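Local coordinates for GTPase activator-like protein (Chaetomium thermophilum, PDB 5HIU), which probably acts as a GTPase activator of the TSC2 (tuberin) family and is represented here by its all-helical N-terminal part, at residues 130-135 with 196-201; 138-143 with 192-197; 142-147 with 208-213; 149-154 with 182-187. All blocks are in the same frame, centred on the assembly; numbering follows the deposited sequence.

Overall arrangement
Coming from the N terminus, the loop ahead of helix 139-163 is the first part involved: contact 1 ties it to the end of helix 179-198, closing a long excursion that is mostly helix. Contact 2 starts slightly later and ends on the same part of helix 179-198, sharing Lys196 and Phe197, and pairs the beginning of helix 139-163 with its last turns. Contact 3 begins on residues shared with contact 2 but runs on to helix 204-219, so it crosses contact 1. Contact 4, again between helices 139-163 and 179-198, closes the shortest loop, nested inside those of the other three. Together they bind three successive helices and the preceding loop into one section of the helical array.

Contact 1: residues 130-135 with 196-201; sequences RNIAGF and KFNFKF
Arg130 lies over one face of the Phe197 ring, and these two residues supply just over half of the buried surface. The aliphatic part makes a CH-pi contact, with Arg130 CG 3.7 Å from the centroid of the Phe197 ring and offset toward the rim. From CG the chain runs extended to NE, which carries the guanidinium to the far end of the ring, where Phe197 CZ sits over its centre, 3.2 Å from Arg130 NH1. The two planes are 38° apart, so the guanidinium is tilted against the ring and does not lie flat on it. Beside this pair the amide of Asn198 turns to the loop backbone: Asn198 ND2 gives a weak hydrogen bond to Arg130 O at 3.0 Å, and its stronger partner is the carbonyl of Gly129. Ile132 approaches the same amide from the opposite direction, CG2 lying 3.6 Å from Asn198 ND2, while its CD1 reaches the Phe201 ring. An Asx turn at Asn131 and a type II turn from Ile132 to Phe135 shape the loop here. The loop lies between helix 115-126, touched by Ile132 and Phe135, helix 96-107, touched by Asn131, and the end of helix 179-198.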
loop_
_atom_site.group_PDB
_atom_site.type_symbol
_atom_site.label_atom_id
_atom_site.label_comp_id
_atom_site.label_asym_id
_atom_site.label_seq_id
_atom_site.Cartn_x
_atom_site.Cartn_y
_atom_site.Cartn_z
ATOM N N ARG A 130 20.402 0.031 -2.171
ATOM C CA ARG A 130 21.229 0.871 -1.318
ATOM C C ARG A 130 22.024 1.849 -2.113
ATOM O O ARG A 130 22.179 2.976 -1.692
ATOM C CB ARG A 130 22.196 0.021 -0.504
ATOM C CG ARG A 130 21.493 -0.800 0.558
ATOM C CD ARG A 130 22.465 -1.683 1.314
ATOM N NE ARG A 130 21.788 -2.483 2.326
ATOM C CZ ARG A 130 21.626 -2.136 3.604
ATOM N NH1 ARG A 130 22.095 -0.988 4.097
ATOM N NH2 ARG A 130 20.976 -2.961 4.408
ATOM N N ASN A 131 22.543 1.411 -3.256
ATOM C CA ASN A 131 23.460 2.216 -4.066
ATOM C C ASN A 131 22.966 2.359 -5.489
ATOM O O ASN A 131 22.860 1.393 -6.200
ATOM C CB ASN A 131 24.848 1.593 -4.080
ATOM C CG ASN A 131 25.832 2.374 -4.943
ATOM O OD1 ASN A 131 25.579 3.512 -5.347
ATOM N ND2 ASN A 131 26.962 1.760 -5.228
ATOM N N ILE A 132 22.660 3.584 -5.884
ATOM C CA ILE A 132 22.170 3.878 -7.217
ATOM C C ILE A 132 23.019 4.974 -7.876
ATOM O O ILE A 132 22.557 5.681 -8.798
ATOM C CB ILE A 132 20.685 4.279 -7.179
ATOM C CG1 ILE A 132 20.467 5.661 -6.560
ATOM C CG2 ILE A 132 19.908 3.240 -6.400
ATOM C CD1 ILE A 132 19.124 6.277 -6.912
ATOM N N ALA A 133 24.255 5.103 -7.401
ATOM C CA ALA A 133 25.201 6.001 -8.014
ATOM C C ALA A 133 25.457 5.581 -9.465
ATOM O O ALA A 133 25.675 4.373 -9.772
ATOM C CB ALA A 133 26.498 6.013 -7.231
ATOM N N GLY A 134 25.393 6.583 -10.346
ATOM C CA GLY A 134 25.495 6.375 -11.784
ATOM C C GLY A 134 24.170 6.491 -12.511
ATOM O O GLY A 134 24.130 6.696 -13.737
ATOM N N PHE A 135 23.092 6.298 -11.765
ATOM C CA PHE A 135 21.739 6.373 -12.296
ATOM C C PHE A 135 20.788 6.899 -11.206
ATOM O O PHE A 135 19.598 6.614 -11.211
ATOM C CB PHE A 135 21.310 5.001 -12.859
ATOM C CG PHE A 135 21.694 3.833 -11.985
ATOM C CD1 PHE A 135 22.995 3.346 -11.975
ATOM C CD2 PHE A 135 20.760 3.222 -11.172
ATOM C CE1 PHE A 135 23.361 2.282 -11.161
ATOM C CE2 PHE A 135 21.115 2.157 -10.352
ATOM C CZ PHE A 135 22.416 1.682 -10.348
ATOM N N LYS A 196 13.683 3.471 0.885
ATOM C CA LYS A 196 14.333 3.528 2.182
ATOM C C LYS A 196 15.673 4.224 2.083
ATOM O O LYS A 196 15.926 5.184 2.815
ATOM C CB LYS A 196 14.505 2.122 2.758
ATOM C CG LYS A 196 15.271 2.107 4.058
ATOM C CD LYS A 196 15.024 0.883 4.909
ATOM C CE LYS A 196 16.095 0.784 5.997
ATOM N NZ LYS A 196 15.850 -0.267 7.035
ATOM N N PHE A 197 16.510 3.754 1.162
ATOM C CA PHE A 197 17.898 4.225 1.055
ATOM C C PHE A 197 18.151 5.426 0.150
ATOM O O PHE A 197 19.191 6.031 0.266
ATOM C CB PHE A 197 18.808 3.086 0.612
ATOM C CG PHE A 197 18.892 1.975 1.607
ATOM C CD1 PHE A 197 19.527 2.165 2.820
ATOM C CD2 PHE A 197 18.314 0.731 1.342
ATOM C CE1 PHE A 197 19.601 1.142 3.751
ATOM C CE2 PHE A 197 18.386 -0.305 2.267
ATOM C CZ PHE A 197 19.034 -0.094 3.473
ATOM N N ASN A 198 17.220 5.794 -0.721
ATOM C CA ASN A 198 17.542 6.759 -1.782
ATOM C C ASN A 198 16.348 7.563 -2.250
ATOM O O ASN A 198 16.246 7.904 -3.431
ATOM C CB ASN A 198 18.122 6.008 -3.001
ATOM C CG ASN A 198 19.551 5.601 -2.807
ATOM O OD1 ASN A 198 20.383 6.432 -2.536
ATOM N ND2 ASN A 198 19.842 4.333 -2.950
ATOM N N PHE A 199 15.449 7.874 -1.331
ATOM C CA PHE A 199 14.286 8.685 -1.660
ATOM C C PHE A 199 14.624 10.124 -2.072
ATOM O O PHE A 199 13.880 10.735 -2.837
ATOM C CB PHE A 199 13.269 8.725 -0.510
ATOM C CG PHE A 199 12.070 9.536 -0.850
ATOM C CD1 PHE A 199 11.065 9.000 -1.643
ATOM C CD2 PHE A 199 11.989 10.846 -0.474
ATOM C CE1 PHE A 199 9.970 9.761 -2.007
ATOM C CE2 PHE A 199 10.897 11.611 -0.831
ATOM C CZ PHE A 199 9.885 11.071 -1.601
ATOM N N LYS A 200 15.722 10.680 -1.573
ATOM C CA LYS A 200 16.111 12.038 -1.976
ATOM C C LYS A 200 16.214 12.218 -3.489
ATOM O O LYS A 200 15.950 13.298 -3.989
ATOM C CB LYS A 200 17.433 12.445 -1.332
ATOM C CG LYS A 200 18.641 11.680 -1.839
ATOM C CD LYS A 200 19.891 12.059 -1.065
ATOM C CE LYS A 200 20.418 13.411 -1.491
ATOM N NZ LYS A 200 21.594 13.759 -0.661
ATOM N N PHE A 201 16.586 11.159 -4.214
ATOM C CA PHE A 201 16.689 11.220 -5.683
ATOM C C PHE A 201 15.369 10.974 -6.406
ATOM O O PHE A 201 15.315 10.906 -7.653
ATOM C CB PHE A 201 17.724 10.231 -6.170
ATOM C CG PHE A 201 19.032 10.370 -5.477
ATOM C CD1 PHE A 201 19.841 11.460 -5.734
ATOM C CD2 PHE A 201 19.444 9.424 -4.544
ATOM C CE1 PHE A 201 21.043 11.589 -5.095
ATOM C CE2 PHE A 201 20.658 9.558 -3.899
ATOM C CZ PHE A 201 21.460 10.649 -4.177
#

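Contact 2: residues 138-143 with 192-197; sequences EMFPLL and KDVIKF
The Phe140 ring points its far end at helix 179-198, with Ile195 CG1 at its edge, in the ring plane, 3.9 Å from Phe140 CE1. The side chains of these two residues meet at about a right angle. Val194 CG1 comes in obliquely from the opposite direction and ends 3.4 Å from Phe140 CZ, the shortest approach across the contact. Val194 is the residue on which the rest converges. Its CG1 stands opposite the backbone N (chi1 172°), and this puts one methyl against Phe140 and the other toward Met139. Leu143, one turn on from Met139, reaches Val194 tip to tip, with Leu143 CD1 3.9 Å from Val194 CG1. Met139 crosses at a slant: a bend at chi2 swings the end of its chain round, and Met139 CE rests 3.7 Å from Val194 CG2. No hydrogen bond links the two segments, and all five touching residues are buried. Helix 204-219 closes in beside them, Val206 meeting Phe140 and Leu210 meeting Ile195. With the axes of the two short segments 11.3 Å apart and running at 159°, this is the apolar interface of an antiparallel helical hairpin, the building element of alpha-solenoids such as this one.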
loop_
_atom_site.group_PDB
_atom_site.type_symbol
_atom_site.label_atom_id
_atom_site.label_comp_id
_atom_site.label_asym_id
_atom_site.label_seq_id
_atom_site.Cartn_x
_atom_site.Cartn_y
_atom_site.Cartn_z
ATOM N N GLU A 138 17.759 8.161 -12.850
ATOM C CA GLU A 138 17.050 7.226 -13.737
ATOM C C GLU A 138 16.298 6.106 -13.016
ATOM O O GLU A 138 15.411 5.477 -13.588
ATOM C CB GLU A 138 18.035 6.581 -14.738
ATOM C CG GLU A 138 18.658 7.541 -15.743
ATOM C CD GLU A 138 20.088 7.917 -15.402
ATOM O OE1 GLU A 138 20.297 8.469 -14.302
ATOM O OE2 GLU A 138 21.001 7.676 -16.248
ATOM N N MET A 139 16.673 5.860 -11.769
ATOM C CA MET A 139 16.223 4.718 -11.019
ATOM C C MET A 139 14.731 4.648 -10.805
ATOM O O MET A 139 14.144 3.620 -11.086
ATOM C CB MET A 139 16.895 4.719 -9.656
ATOM C CG MET A 139 16.723 3.428 -8.880
ATOM S SD MET A 139 17.320 1.998 -9.794
ATOM C CE MET A 139 17.021 0.747 -8.554
ATOM N N PHE A 140 14.128 5.713 -10.285
ATOM C CA PHE A 140 12.700 5.694 -9.887
ATOM C C PHE A 140 11.712 5.608 -11.049
ATOM O O PHE A 140 10.727 4.853 -10.982
ATOM C CB PHE A 140 12.349 6.887 -8.984
ATOM C CG PHE A 140 12.731 6.674 -7.555
ATOM C CD1 PHE A 140 11.910 5.949 -6.708
ATOM C CD2 PHE A 140 13.925 7.148 -7.067
ATOM C CE1 PHE A 140 12.276 5.720 -5.390
ATOM C CE2 PHE A 140 14.295 6.921 -5.753
ATOM C CZ PHE A 140 13.469 6.205 -4.910
ATOM N N PRO A 141 11.960 6.382 -12.113
ATOM C CA PRO A 141 11.167 6.210 -13.314
ATOM C C PRO A 141 11.251 4.811 -13.888
ATOM O O PRO A 141 10.278 4.331 -14.473
ATOM C CB PRO A 141 11.793 7.210 -14.286
ATOM C CG PRO A 141 12.275 8.311 -13.404
ATOM C CD PRO A 141 12.782 7.608 -12.173
ATOM N N LEU A 142 12.412 4.172 -13.741
ATOM C CA LEU A 142 12.577 2.826 -14.222
ATOM C C LEU A 142 11.729 1.870 -13.394
ATOM O O LEU A 142 11.014 1.029 -13.964
ATOM C CB LEU A 142 14.030 2.396 -14.182
ATOM C CG LEU A 142 14.144 0.914 -14.556
ATOM C CD1 LEU A 142 14.125 0.765 -16.060
ATOM C CD2 LEU A 142 15.372 0.259 -13.936
ATOM N N LEU A 143 11.801 1.991 -12.064
ATOM C CA LEU A 143 11.002 1.120 -11.179
ATOM C C LEU A 143 9.521 1.246 -11.481
ATOM O O LEU A 143 8.789 0.256 -11.534
ATOM C CB LEU A 143 11.210 1.457 -9.710
ATOM C CG LEU A 143 12.626 1.264 -9.178
ATOM C CD1 LEU A 143 12.707 1.822 -7.772
ATOM C CD2 LEU A 143 13.083 -0.184 -9.217
ATOM N N LYS A 192 10.445 -0.829 -2.285
ATOM C CA LYS A 192 10.501 -0.518 -0.857
ATOM C C LYS A 192 11.933 -0.109 -0.430
ATOM O O LYS A 192 12.109 0.888 0.253
ATOM C CB LYS A 192 9.998 -1.728 -0.062
ATOM C CG LYS A 192 9.824 -1.538 1.427
ATOM C CD LYS A 192 9.728 -2.894 2.130
ATOM C CE LYS A 192 9.992 -2.787 3.633
ATOM N NZ LYS A 192 9.742 -4.067 4.351
ATOM N N ASP A 193 12.945 -0.851 -0.864
ATOM C CA ASP A 193 14.326 -0.601 -0.423
ATOM C C ASP A 193 14.970 0.637 -1.044
ATOM O O ASP A 193 15.800 1.325 -0.409
ATOM C CB ASP A 193 15.188 -1.805 -0.731
ATOM C CG ASP A 193 14.776 -3.017 0.069
ATOM O OD1 ASP A 193 13.943 -2.858 0.986
ATOM O OD2 ASP A 193 15.281 -4.122 -0.211
ATOM N N VAL A 194 14.592 0.924 -2.286
ATOM C CA VAL A 194 15.137 2.070 -2.962
ATOM C C VAL A 194 14.591 3.312 -2.283
ATOM O O VAL A 194 15.312 4.266 -2.079
ATOM C CB VAL A 194 14.866 1.993 -4.466
ATOM C CG1 VAL A 194 15.271 3.285 -5.151
ATOM C CG2 VAL A 194 15.673 0.842 -5.061
ATOM N N ILE A 195 13.329 3.269 -1.881
ATOM C CA ILE A 195 12.702 4.358 -1.135
ATOM C C ILE A 195 13.436 4.563 0.181
ATOM O O ILE A 195 13.819 5.678 0.525
ATOM C CB ILE A 195 11.197 4.096 -0.931
ATOM C CG1 ILE A 195 10.449 4.444 -2.224
ATOM C CG2 ILE A 195 10.640 4.958 0.184
ATOM C CD1 ILE A 195 9.033 3.926 -2.329
ATOM N N LYS A 196 13.683 3.471 0.885
ATOM C CA LYS A 196 14.333 3.528 2.182
ATOM C C LYS A 196 15.673 4.224 2.083
ATOM O O LYS A 196 15.926 5.184 2.815
ATOM C CB LYS A 196 14.505 2.122 2.758
ATOM C CG LYS A 196 15.271 2.107 4.058
ATOM C CD LYS A 196 15.024 0.883 4.909
ATOM C CE LYS A 196 16.095 0.784 5.997
ATOM N NZ LYS A 196 15.850 -0.267 7.035
ATOM N N PHE A 197 16.510 3.754 1.162
ATOM C CA PHE A 197 17.898 4.225 1.055
ATOM C C PHE A 197 18.151 5.426 0.150
ATOM O O PHE A 197 19.191 6.031 0.266
ATOM C CB PHE A 197 18.808 3.086 0.612
ATOM C CG PHE A 197 18.892 1.975 1.607
ATOM C CD1 PHE A 197 19.527 2.165 2.820
ATOM C CD2 PHE A 197 18.314 0.731 1.342
ATOM C CE1 PHE A 197 19.601 1.142 3.751
ATOM C CE2 PHE A 197 18.386 -0.305 2.267
ATOM C CZ PHE A 197 19.034 -0.094 3.473
#

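Contact 3: residues 142-147 with 208-213; sequences LLTLWL and AGLIDM
Leu147 and Leu210 meet at about a right angle, methyl against methyl, with Leu147 CD1 3.4 Å from Leu210 CD1. Their conformations differ. Leu147 has chi1 at -101°, well away from a staggered position, whereas Leu210 points CG opposite its backbone N and then turns at CG, bringing CD1 toward the neighbouring helix although its CB starts off to the side. Met213 follows the same first torsion as Leu210 (chi1 -169°) but bends twice further out, at chi2 and chi3. Leu147 and Met213 pass each other head to tail, and it is the root of the methionine that packs: Met213 CG lies 3.7 Å from Leu147 CB and almost as near to Leu147 CD1.

One turn earlier, at Thr144, the backbones come nearest, its CA being 5.6 Å from Leu210 CA. Its hydroxyl stands beside its own backbone N (chi1 -63°), where Thr144 OG1 is hydrogen-bonded to the carbonyl of Phe140 in the preceding turn; what it offers helix 204-219 is therefore plain packing, 3.8 Å from Leu210 CB. The methyl branch heads for Gly209, which presents only backbone at this spot, Thr144 CG2 lying 4.2 Å from Gly209 O. Helix 179-198 packs against the same cluster, Phe188 touching Leu147. The axes of the two short segments lie 9.6 Å apart and run nearly parallel. Such side-by-side packing of helices that are next-but-one in the chain, with the intervening antiparallel helix lying against both, is typical of an alpha-solenoid.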
loop_
_atom_site.group_PDB
_atom_site.type_symbol
_atom_site.label_atom_id
_atom_site.label_comp_id
_atom_site.label_asym_id
_atom_site.label_seq_id
_atom_site.Cartn_x
_atom_site.Cartn_y
_atom_site.Cartn_z
ATOM N N LEU A 142 12.412 4.172 -13.741
ATOM C CA LEU A 142 12.577 2.826 -14.222
ATOM C C LEU A 142 11.729 1.870 -13.394
ATOM O O LEU A 142 11.014 1.029 -13.964
ATOM C CB LEU A 142 14.030 2.396 -14.182
ATOM C CG LEU A 142 14.144 0.914 -14.556
ATOM C CD1 LEU A 142 14.125 0.765 -16.060
ATOM C CD2 LEU A 142 15.372 0.259 -13.936
ATOM N N LEU A 143 11.801 1.991 -12.064
ATOM C CA LEU A 143 11.002 1.120 -11.179
ATOM C C LEU A 143 9.521 1.246 -11.481
ATOM O O LEU A 143 8.789 0.256 -11.534
ATOM C CB LEU A 143 11.210 1.457 -9.710
ATOM C CG LEU A 143 12.626 1.264 -9.178
ATOM C CD1 LEU A 143 12.707 1.822 -7.772
ATOM C CD2 LEU A 143 13.083 -0.184 -9.217
ATOM N N THR A 144 9.076 2.476 -11.665
ATOM C CA THR A 144 7.682 2.717 -11.958
ATOM C C THR A 144 7.297 2.046 -13.257
ATOM O O THR A 144 6.215 1.495 -13.384
ATOM C CB THR A 144 7.410 4.220 -12.032
ATOM O OG1 THR A 144 7.682 4.796 -10.743
ATOM C CG2 THR A 144 5.956 4.498 -12.460
ATOM N N LEU A 145 8.188 2.091 -14.226
ATOM C CA LEU A 145 7.929 1.455 -15.506
ATOM C C LEU A 145 7.766 -0.050 -15.289
ATOM O O LEU A 145 6.751 -0.655 -15.625
ATOM C CB LEU A 145 9.084 1.758 -16.442
ATOM C CG LEU A 145 9.040 1.220 -17.868
ATOM C CD1 LEU A 145 7.631 1.248 -18.447
ATOM C CD2 LEU A 145 10.025 2.032 -18.710
ATOM N N TRP A 146 8.768 -0.633 -14.662
ATOM C CA TRP A 146 8.778 -2.050 -14.375
ATOM C C TRP A 146 7.583 -2.547 -13.547
ATOM O O TRP A 146 7.179 -3.697 -13.684
ATOM C CB TRP A 146 10.084 -2.371 -13.649
ATOM C CG TRP A 146 11.251 -2.468 -14.551
ATOM C CD1 TRP A 146 11.306 -2.156 -15.879
ATOM C CD2 TRP A 146 12.544 -2.919 -14.191
ATOM N NE1 TRP A 146 12.563 -2.395 -16.360
ATOM C CE2 TRP A 146 13.338 -2.870 -15.342
ATOM C CE3 TRP A 146 13.104 -3.372 -13.004
ATOM C CZ2 TRP A 146 14.661 -3.236 -15.340
ATOM C CZ3 TRP A 146 14.420 -3.733 -13.000
ATOM C CH2 TRP A 146 15.187 -3.677 -14.166
ATOM N N LEU A 147 7.043 -1.698 -12.678
ATOM C CA LEU A 147 5.879 -2.066 -11.894
ATOM C C LEU A 147 4.719 -2.346 -12.811
ATOM O O LEU A 147 4.002 -3.332 -12.644
ATOM C CB LEU A 147 5.454 -0.935 -10.958
ATOM C CG LEU A 147 5.839 -1.036 -9.498
ATOM C CD1 LEU A 147 5.313 0.209 -8.798
ATOM C CD2 LEU A 147 5.269 -2.286 -8.867
ATOM N N ALA A 208 4.526 10.918 -7.525
ATOM C CA ALA A 208 3.140 10.994 -7.962
ATOM C C ALA A 208 2.857 9.800 -8.869
ATOM O O ALA A 208 1.882 9.072 -8.660
ATOM C CB ALA A 208 2.879 12.297 -8.683
ATOM N N GLY A 209 3.742 9.553 -9.830
ATOM C CA GLY A 209 3.586 8.399 -10.705
ATOM C C GLY A 209 3.611 7.074 -9.942
ATOM O O GLY A 209 2.803 6.155 -10.170
ATOM N N LEU A 210 4.555 6.956 -9.028
ATOM C CA LEU A 210 4.715 5.706 -8.337
ATOM C C LEU A 210 3.464 5.427 -7.508
ATOM O O LEU A 210 2.916 4.338 -7.581
ATOM C CB LEU A 210 5.962 5.739 -7.477
ATOM C CG LEU A 210 6.122 4.534 -6.570
ATOM C CD1 LEU A 210 6.069 3.206 -7.325
ATOM C CD2 LEU A 210 7.433 4.694 -5.826
ATOM N N ILE A 211 3.000 6.432 -6.767
ATOM C CA ILE A 211 1.808 6.299 -5.942
ATOM C C ILE A 211 0.615 5.813 -6.741
ATOM O O ILE A 211 -0.033 4.843 -6.335
ATOM C CB ILE A 211 1.457 7.623 -5.242
ATOM C CG1 ILE A 211 2.443 7.887 -4.101
ATOM C CG2 ILE A 211 0.047 7.589 -4.671
ATOM C CD1 ILE A 211 2.609 9.359 -3.772
ATOM N N ASP A 212 0.327 6.478 -7.868
ATOM C CA ASP A 212 -0.776 6.065 -8.759
ATOM C C ASP A 212 -0.703 4.591 -9.106
ATOM O O ASP A 212 -1.698 3.869 -9.064
ATOM C CB ASP A 212 -0.753 6.834 -10.094
ATOM C CG ASP A 212 -1.036 8.294 -9.934
ATOM O OD1 ASP A 212 -1.394 8.725 -8.824
ATOM O OD2 ASP A 212 -0.889 9.028 -10.928
ATOM N N MET A 213 0.485 4.160 -9.480
ATOM C CA MET A 213 0.693 2.790 -9.906
ATOM C C MET A 213 0.348 1.793 -8.779
ATOM O O MET A 213 -0.306 0.771 -9.026
ATOM C CB MET A 213 2.153 2.640 -10.341
ATOM C CG MET A 213 2.518 1.362 -11.062
ATOM S SD MET A 213 1.643 1.195 -12.615
ATOM C CE MET A 213 0.409 -0.048 -12.209
#

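Contact 4: residues 149-154 with 182-187; sequences QAYRAA and KNLSQL
Leu184 spreads its two methyls between Ala150 and Ala154, one helical turn apart, in an antiparallel helical hairpin of the alpha-solenoid. The branches divide the work: Leu184 CD1 lies 4.0 Å from Ala150 CB, and Leu184 CD2 is 3.9 Å from Ala154 CB. With CG opposite the backbone N (chi1 -178°), the leucine leads straight across the interface, and its CD1 comes down on the backbone itself, 3.7 Å from Tyr151 N. Such depth is consistent with the small alanine side chains; the axes of the two short segments come within 9.0 Å, at an angle of 152°. Tyr151 runs alongside Leu184, both leading in one direction. The ring turns its edge to the leucine, with Leu184 CD2 near the ring plane and 4.1 Å from Tyr151 CD1. The phenol end reaches beyond the pair to a weak hydrogen bond with the carbonyl of Leu220. Arg158, two turns on from Tyr151, touches both Tyr151 and Leu184. One turn on from Leu184, Leu187 adopts the same torsions and also packs on Trp146; its CD2 methyl makes the tightest approach of the contact, 3.5 Å from Ala150 CB to Leu187 CD2.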
loop_
_atom_site.group_PDB
_atom_site.type_symbol
_atom_site.label_atom_id
_atom_site.label_comp_id
_atom_site.label_asym_id
_atom_site.label_seq_id
_atom_site.Cartn_x
_atom_site.Cartn_y
_atom_site.Cartn_z
ATOM N N GLN A 149 4.818 -3.053 -16.052
ATOM C CA GLN A 149 5.138 -4.283 -16.746
ATOM C C GLN A 149 4.865 -5.454 -15.838
ATOM O O GLN A 149 4.124 -6.371 -16.217
ATOM C CB GLN A 149 6.608 -4.329 -17.142
ATOM C CG GLN A 149 6.970 -3.583 -18.417
ATOM C CD GLN A 149 8.414 -3.837 -18.848
ATOM O OE1 GLN A 149 9.031 -4.873 -18.504
ATOM N NE2 GLN A 149 8.970 -2.889 -19.602
ATOM N N ALA A 150 5.446 -5.427 -14.636
ATOM C CA ALA A 150 5.480 -6.636 -13.809
ATOM C C ALA A 150 4.085 -7.022 -13.371
ATOM O O ALA A 150 3.681 -8.185 -13.456
ATOM C CB ALA A 150 6.380 -6.470 -12.604
ATOM N N TYR A 151 3.334 -6.036 -12.925
ATOM C CA TYR A 151 1.969 -6.296 -12.559
ATOM C C TYR A 151 1.168 -6.848 -13.756
ATOM O O TYR A 151 0.583 -7.927 -13.653
ATOM C CB TYR A 151 1.298 -5.057 -11.988
ATOM C CG TYR A 151 -0.133 -5.365 -11.733
ATOM C CD1 TYR A 151 -0.480 -6.268 -10.744
ATOM C CD2 TYR A 151 -1.135 -4.823 -12.524
ATOM C CE1 TYR A 151 -1.790 -6.584 -10.500
ATOM C CE2 TYR A 151 -2.460 -5.135 -12.293
ATOM C CZ TYR A 151 -2.780 -6.014 -11.276
ATOM O OH TYR A 151 -4.088 -6.351 -11.051
ATOM N N ARG A 152 1.171 -6.126 -14.878
ATOM C CA ARG A 152 0.489 -6.579 -16.112
ATOM C C ARG A 152 0.739 -8.063 -16.388
ATOM O O ARG A 152 -0.199 -8.816 -16.651
ATOM C CB ARG A 152 0.931 -5.749 -17.321
ATOM C CG ARG A 152 0.016 -5.877 -18.534
ATOM C CD ARG A 152 0.075 -4.650 -19.437
ATOM N NE ARG A 152 -0.319 -3.429 -18.718
ATOM C CZ ARG A 152 -1.442 -2.729 -18.907
ATOM N NH1 ARG A 152 -2.336 -3.083 -19.825
ATOM N NH2 ARG A 152 -1.667 -1.639 -18.170
ATOM N N ALA A 153 2.000 -8.479 -16.288
ATOM C CA ALA A 153 2.373 -9.865 -16.561
ATOM C C ALA A 153 1.916 -10.837 -15.480
ATOM O O ALA A 153 1.751 -12.025 -15.740
ATOM C CB ALA A 153 3.873 -9.986 -16.768
ATOM N N ALA A 154 1.721 -10.363 -14.260
ATOM C CA ALA A 154 1.218 -11.265 -13.229
ATOM C C ALA A 154 -0.261 -11.460 -13.411
ATOM O O ALA A 154 -0.755 -12.567 -13.270
ATOM C CB ALA A 154 1.518 -10.740 -11.839
ATOM N N LYS A 182 6.261 -14.117 -8.511
ATOM C CA LYS A 182 7.519 -14.056 -7.796
ATOM C C LYS A 182 8.294 -12.842 -8.213
ATOM O O LYS A 182 8.879 -12.171 -7.360
ATOM C CB LYS A 182 8.324 -15.329 -8.022
ATOM C CG LYS A 182 7.666 -16.545 -7.373
ATOM C CD LYS A 182 7.940 -17.831 -8.120
ATOM C CE LYS A 182 7.574 -19.033 -7.266
ATOM N NZ LYS A 182 7.516 -20.303 -8.044
ATOM N N ASN A 183 8.277 -12.551 -9.517
ATOM C CA ASN A 183 8.939 -11.364 -10.070
ATOM C C ASN A 183 8.394 -10.086 -9.452
ATOM O O ASN A 183 9.141 -9.198 -9.045
ATOM C CB ASN A 183 8.728 -11.284 -11.577
ATOM C CG ASN A 183 9.649 -12.197 -12.347
ATOM O OD1 ASN A 183 10.507 -12.837 -11.776
ATOM N ND2 ASN A 183 9.485 -12.237 -13.667
ATOM N N LEU A 184 7.067 -10.022 -9.404
ATOM C CA LEU A 184 6.338 -8.893 -8.853
ATOM C C LEU A 184 6.680 -8.686 -7.368
ATOM O O LEU A 184 6.973 -7.584 -6.951
ATOM C CB LEU A 184 4.839 -9.117 -9.076
ATOM C CG LEU A 184 3.879 -8.022 -8.615
ATOM C CD1 LEU A 184 4.122 -6.716 -9.349
ATOM C CD2 LEU A 184 2.422 -8.471 -8.778
ATOM N N SER A 185 6.696 -9.745 -6.576
ATOM C CA SER A 185 7.099 -9.585 -5.181
ATOM C C SER A 185 8.449 -8.968 -5.074
ATOM O O SER A 185 8.653 -8.060 -4.299
ATOM C CB SER A 185 7.149 -10.913 -4.483
ATOM O OG SER A 185 5.877 -11.470 -4.542
ATOM N N GLN A 186 9.382 -9.487 -5.853
ATOM C CA GLN A 186 10.757 -9.132 -5.689
ATOM C C GLN A 186 10.988 -7.678 -6.087
ATOM O O GLN A 186 11.815 -6.977 -5.473
ATOM C CB GLN A 186 11.630 -10.051 -6.506
ATOM C CG GLN A 186 13.093 -9.792 -6.238
ATOM C CD GLN A 186 13.986 -10.859 -6.789
ATOM O OE1 GLN A 186 13.530 -11.780 -7.461
ATOM N NE2 GLN A 186 15.276 -10.746 -6.507
ATOM N N LEU A 187 10.225 -7.228 -7.081
ATOM C CA LEU A 187 10.240 -5.853 -7.485
ATOM C C LEU A 187 9.658 -4.920 -6.403
ATOM O O LEU A 187 10.255 -3.871 -6.103
ATOM C CB LEU A 187 9.481 -5.703 -8.814
ATOM C CG LEU A 187 9.311 -4.311 -9.400
ATOM C CD1 LEU A 187 10.629 -3.633 -9.720
ATOM C CD2 LEU A 187 8.489 -4.437 -10.659
#